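Local coordinates for titin (Homo sapiens, PDB 6H4L), which serves as a giant structural protein of the muscle sarcomere, with kinase activity in the full-length chain, M4 being an immunoglobulin-like domain of its M-band segment, at residues L66-C71 against A94-T99; V47-Q50 against K54-Y57. One frame throughout, in Å; residues are numbered along the deposited sequence. Where two conformers were deposited one is given.

Interaction 1 (L66-C71 against A94-T99); sequences LEILDC and ATLDVT
Cys-71 and Val-98 bring the two backbones closest, CA to CA 6.7 Å, as the end of strand 63-68 and the turn after it run in broadly the same direction as the end of strand 88-98, too far apart for backbone pairing. No hydrogen bond crosses, and the contact is made mostly by apolar side chains that reach inward from both sides. The tightest part lies around Cys-71, whose CB sits over the fork of Val-98 and is equally far, 4.0 Å, from CG1 and from CG2. With CG1 anti to the backbone N of Val-98 (chi1 -172°), that methyl also packs against the peptide group of Cys-71, coming within 3.6 Å of its carbonyl O. One step deeper, CD2 of Leu-96 touches two side chains of the other segment. The SG of Cys-71 is 4.2 Å from this methyl, and CD1 of Ile-68 lies 4.4 Å from it. The sulfur gets there because chi1 of -72° turns SG beside the backbone N and anti to the carbonyl carbon. Phe-28 of strand 26-35 touches both Ile-68 and Leu-96, while Val-20 of strand 18-20 lies against Cys-71, Leu-96 and Val-98, adding to the same cluster. Asp-70, with a left-handed backbone conformation, makes the bend that separates Ile-68 from Cys-71. Its carboxylate stays clear of the apolar cluster and, with His-72, binds the zinc ion, about 7 Å from the side chain of Cys-71. Taken as a whole, this is the sheet-to-sheet packing of an immunoglobulin beta-sandwich, where one end of the hydrophobic core is filled by side chains from the two facing sheets and the turn that follows one of their strands.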
loop_
_atom_site.group_PDB
_atom_site.type_symbol
_atom_site.label_atom_id
_atom_site.label_comp_id
_atom_site.label_asym_id
_atom_site.label_seq_id
_atom_site.Cartn_x
_atom_site.Cartn_y
_atom_site.Cartn_z
ATOM N N LEU A 66 -0.979 3.466 3.215
ATOM C CA LEU A 66 -1.424 2.430 4.147
ATOM C C LEU A 66 -0.902 2.832 5.505
ATOM O O LEU A 66 0.278 3.118 5.653
ATOM C CB LEU A 66 -0.849 1.061 3.776
ATOM C CG LEU A 66 -1.098 -0.052 4.819
ATOM C CD1 LEU A 66 -2.583 -0.345 4.904
ATOM C CD2 LEU A 66 -0.322 -1.331 4.465
ATOM N N GLU A 67 -1.777 2.838 6.493
ATOM C CA GLU A 67 -1.354 3.192 7.828
ATOM C C GLU A 67 -1.613 1.997 8.738
ATOM O O GLU A 67 -2.703 1.431 8.717
ATOM C CB GLU A 67 -2.125 4.415 8.292
ATOM C CG GLU A 67 -1.837 4.823 9.721
ATOM C CD GLU A 67 -2.620 6.060 10.093
ATOM O OE1 GLU A 67 -3.858 5.956 10.238
ATOM O OE2 GLU A 67 -2.005 7.138 10.198
ATOM N N ILE A 68 -0.590 1.596 9.480
ATOM C CA ILE A 68 -0.714 0.498 10.444
ATOM C C ILE A 68 -0.443 1.081 11.818
ATOM O O ILE A 68 0.610 1.685 12.040
ATOM C CB ILE A 68 0.305 -0.622 10.151
ATOM C CG1 ILE A 68 0.180 -1.102 8.701
ATOM C CG2 ILE A 68 0.128 -1.789 11.141
ATOM C CD1 ILE A 68 1.510 -1.251 7.996
ATOM N N LEU A 69 -1.395 0.924 12.735
ATOM C CA LEU A 69 -1.294 1.530 14.050
ATOM C C LEU A 69 -0.778 0.519 15.062
ATOM O O LEU A 69 -1.025 -0.675 14.919
ATOM C CB LEU A 69 -2.664 2.020 14.510
ATOM C CG LEU A 69 -3.371 3.071 13.658
ATOM C CD1 LEU A 69 -4.604 3.559 14.406
ATOM C CD2 LEU A 69 -2.431 4.221 13.365
ATOM N N ASP A 70 -0.067 1.009 16.076
ATOM C CA ASP A 70 0.353 0.204 17.218
ATOM C C ASP A 70 1.074 -1.085 16.822
ATOM O O ASP A 70 0.681 -2.178 17.220
ATOM C CB ASP A 70 -0.853 -0.119 18.078
ATOM C CG ASP A 70 -0.474 -0.871 19.334
ATOM O OD1 ASP A 70 0.643 -0.613 19.811
ATOM O OD2 ASP A 70 -1.275 -1.719 19.751
ATOM N N CYS A 71 2.156 -0.923 16.071
ATOM C CA CYS A 71 2.877 -2.033 15.454
ATOM C C CYS A 71 3.521 -3.016 16.414
ATOM O O CYS A 71 4.281 -2.627 17.294
ATOM C CB CYS A 71 3.954 -1.490 14.522
ATOM S SG CYS A 71 3.291 -0.765 13.007
ATOM N N ALA A 94 6.844 -3.942 -0.214
ATOM C CA ALA A 94 7.950 -3.547 0.639
ATOM C C ALA A 94 7.823 -4.297 1.953
ATOM O O ALA A 94 6.780 -4.876 2.253
ATOM C CB ALA A 94 7.932 -2.030 0.880
ATOM N N THR A 95 8.891 -4.272 2.738
ATOM C CA THR A 95 8.911 -5.000 3.997
ATOM C C THR A 95 8.818 -4.070 5.192
ATOM O O THR A 95 9.375 -2.974 5.191
ATOM C CB THR A 95 10.189 -5.839 4.136
ATOM O OG1 THR A 95 11.333 -4.976 4.136
ATOM C CG2 THR A 95 10.302 -6.835 2.998
ATOM N N LEU A 96 8.099 -4.520 6.213
ATOM C CA LEU A 96 8.104 -3.850 7.505
ATOM C C LEU A 96 8.872 -4.696 8.510
ATOM O O LEU A 96 8.642 -5.900 8.625
ATOM C CB LEU A 96 6.680 -3.649 8.014
ATOM C CG LEU A 96 6.592 -2.821 9.299
ATOM C CD1 LEU A 96 7.111 -1.403 9.076
ATOM C CD2 LEU A 96 5.169 -2.811 9.837
ATOM N N ASP A 97 9.788 -4.063 9.234
ATOM C CA ASP A 97 10.456 -4.721 10.347
ATOM C C ASP A 97 10.140 -3.973 11.625
ATOM O O ASP A 97 10.606 -2.855 11.832
ATOM C CB ASP A 97 11.967 -4.782 10.124
ATOM C CG ASP A 97 12.362 -5.829 9.100
ATOM O OD1 ASP A 97 11.810 -6.950 9.149
ATOM O OD2 ASP A 97 13.218 -5.529 8.242
ATOM N N VAL A 98 9.332 -4.594 12.476
ATOM C CA VAL A 98 9.009 -4.012 13.771
ATOM C C VAL A 98 10.078 -4.414 14.786
ATOM O O VAL A 98 10.249 -5.593 15.091
ATOM C CB VAL A 98 7.607 -4.442 14.245
ATOM C CG1 VAL A 98 7.208 -3.671 15.493
ATOM C CG2 VAL A 98 6.591 -4.217 13.137
ATOM N N THR A 99 10.804 -3.425 15.295
ATOM C CA THR A 99 11.954 -3.680 16.159
ATOM C C THR A 99 11.617 -3.490 17.635
ATOM O O THR A 99 10.830 -2.615 17.991
ATOM C CB THR A 99 13.130 -2.760 15.787
ATOM O OG1 THR A 99 12.770 -1.397 16.045
ATOM C CG2 THR A 99 13.472 -2.915 14.310
#

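Interaction 2 (V47-Q50 against K54-Y57); sequences VELQ and KIHY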
loop_
_atom_site.group_PDB
_atom_site.type_symbol
_atom_site.label_atom_id
_atom_site.label_comp_id
_atom_site.label_asym_id
_atom_site.label_seq_id
_atom_site.Cartn_x
_atom_site.Cartn_y
_atom_site.Cartn_z
ATOM N N VAL A 47 -2.113 -11.902 2.104
ATOM C CA VAL A 47 -3.501 -11.956 2.555
ATOM C C VAL A 47 -4.116 -10.566 2.491
ATOM O O VAL A 47 -3.539 -9.606 2.998
ATOM C CB VAL A 47 -3.599 -12.470 3.995
ATOM C CG1 VAL A 47 -5.056 -12.578 4.421
ATOM C CG2 VAL A 47 -2.915 -13.821 4.117
ATOM N N GLU A 48 -5.284 -10.454 1.869
ATOM C CA GLU A 48 -5.889 -9.140 1.689
ATOM C C GLU A 48 -6.208 -8.477 3.023
ATOM O O GLU A 48 -6.755 -9.108 3.938
ATOM C CB GLU A 48 -7.142 -9.207 0.810
ATOM C CG GLU A 48 -7.725 -7.827 0.513
ATOM C CD GLU A 48 -8.797 -7.846 -0.561
ATOM O OE1 GLU A 48 -9.143 -8.944 -1.040
ATOM O OE2 GLU A 48 -9.283 -6.753 -0.929
ATOM N N LEU A 49 -5.832 -7.205 3.133
ATOM C CA LEU A 49 -6.110 -6.404 4.316
ATOM C C LEU A 49 -7.467 -5.720 4.199
ATOM O O LEU A 49 -7.840 -5.230 3.133
ATOM C CB LEU A 49 -5.024 -5.341 4.521
ATOM C CG LEU A 49 -3.634 -5.798 4.968
ATOM C CD1 LEU A 49 -2.663 -4.627 4.895
ATOM C CD2 LEU A 49 -3.680 -6.370 6.389
ATOM N N GLN A 50 -8.197 -5.705 5.310
ATOM C CA GLN A 50 -9.425 -4.938 5.413
ATOM C C GLN A 50 -9.184 -3.795 6.387
ATOM O O GLN A 50 -8.364 -3.915 7.299
ATOM C CB GLN A 50 -10.562 -5.820 5.936
ATOM C CG GLN A 50 -11.143 -6.768 4.900
ATOM C CD GLN A 50 -11.919 -6.038 3.820
ATOM O OE1 GLN A 50 -11.353 -5.615 2.811
ATOM N NE2 GLN A 50 -13.221 -5.881 4.031
ATOM N N LYS A 54 -6.886 -1.047 13.374
ATOM C CA LYS A 54 -5.442 -1.153 13.190
ATOM C C LYS A 54 -4.968 -0.687 11.815
ATOM O O LYS A 54 -3.886 -0.104 11.693
ATOM C CB LYS A 54 -4.992 -2.592 13.427
ATOM C CG LYS A 54 -3.492 -2.750 13.548
ATOM C CD LYS A 54 -3.146 -4.133 14.057
ATOM C CE LYS A 54 -1.661 -4.260 14.324
ATOM N NZ LYS A 54 -1.220 -3.426 15.465
ATOM N N ILE A 55 -5.788 -0.932 10.797
ATOM C CA ILE A 55 -5.392 -0.714 9.406
ATOM C C ILE A 55 -6.283 0.317 8.706
ATOM O O ILE A 55 -7.501 0.169 8.692
ATOM C CB ILE A 55 -5.504 -2.032 8.618
ATOM C CG1 ILE A 55 -4.562 -3.094 9.193
ATOM C CG2 ILE A 55 -5.253 -1.804 7.140
ATOM C CD1 ILE A 55 -3.096 -2.768 9.044
ATOM N N HIS A 56 -5.673 1.349 8.125
ATOM C CA HIS A 56 -6.404 2.322 7.307
ATOM C C HIS A 56 -5.660 2.537 5.998
ATOM O O HIS A 56 -4.437 2.613 5.990
ATOM C CB HIS A 56 -6.490 3.683 8.005
ATOM C CG HIS A 56 -7.140 3.641 9.349
ATOM N ND1 HIS A 56 -6.677 4.380 10.417
ATOM C CD2 HIS A 56 -8.222 2.965 9.798
ATOM C CE1 HIS A 56 -7.440 4.149 11.472
ATOM N NE2 HIS A 56 -8.385 3.294 11.123
ATOM N N TYR A 57 -6.394 2.673 4.902
ATOM C CA TYR A 57 -5.747 3.048 3.649
ATOM C C TYR A 57 -6.573 4.034 2.844
ATOM O O TYR A 57 -7.800 4.047 2.914
ATOM C CB TYR A 57 -5.359 1.827 2.799
ATOM C CG TYR A 57 -6.389 0.714 2.729
ATOM C CD1 TYR A 57 -7.474 0.785 1.861
ATOM C CD2 TYR A 57 -6.255 -0.422 3.510
ATOM C CE1 TYR A 57 -8.403 -0.243 1.792
ATOM C CE2 TYR A 57 -7.179 -1.449 3.454
ATOM C CZ TYR A 57 -8.247 -1.356 2.593
ATOM O OH TYR A 57 -9.156 -2.389 2.544
#
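The phenol ring of Tyr-57 and the backbone of Leu-49 and Gln-50 meet at a slant, with the Leu-49 carbonyl O and the Gln-50 carbonyl carbon both placed obliquely to the ring. The ring also meets the indole of Trp-42, the core tryptophan of the immunoglobulin fold, with the two planes about 30° apart. The side-chain amide of Gln-50 is tilted 52° from the ring plane, so the two flat groups do not stack. All this belongs to the I-set immunoglobulin domain, at the short link that carries the chain from strand 47-48 in one sheet to strand 55-60, an outermost strand of the other. Tyr-57 reaches across with chi1 at 42°, which leaves CG between the backbone N and the carbonyl carbon. Its OH thereby comes 3.2 Å from the Leu-49 carbonyl O and 3.8 Å from the CA of Gln-50. Although CB of Gln-50 starts out away from strand 55-60, the side chain bends at chi2 and leaves OE1 loosely beside the phenol, 3.9 Å from OH. The rest of the contact is apolar. Leu-49 points toward Ile-55, its CD2 lying 4.4 Å from CG1 of that residue, and Leu-66 of strand 63-68 packs against Leu-49, Ile-55 and Tyr-57 alike. Within the link, Ser-52 OG is hydrogen-bonded to the backbone N of Lys-54 and of Ile-55, and Glu-51 OE2 to that of Tyr-57, fastening the turn to the start of the strand. Where Gln-50 faces Ile-55, its carbonyl O rests against the branch point of the isoleucine, 3.7 Å from CB and 3.8 Å from CG2.

How the interactions relate
Both interactions lie in the same beta-sandwich, their centres 12 Å apart, and both segments of interaction 2 precede those of interaction 1 in the sequence. Strands 55-60 and 63-68 follow each other and are antiparallel neighbours in one sheet, and this pair joins the two contacts directly. Glu-67 N lies 2.7 Å from His-56 O, a probable hydrogen bond, and Lys-54 NZ reaches Leu-69 O at 2.8 Å. From this shared sheet each contact crosses to the five-stranded one, interaction 1 to strand 88-98 and interaction 2 toward the outermost strand 47-48. Together they tie the two layers of the domain at separate places.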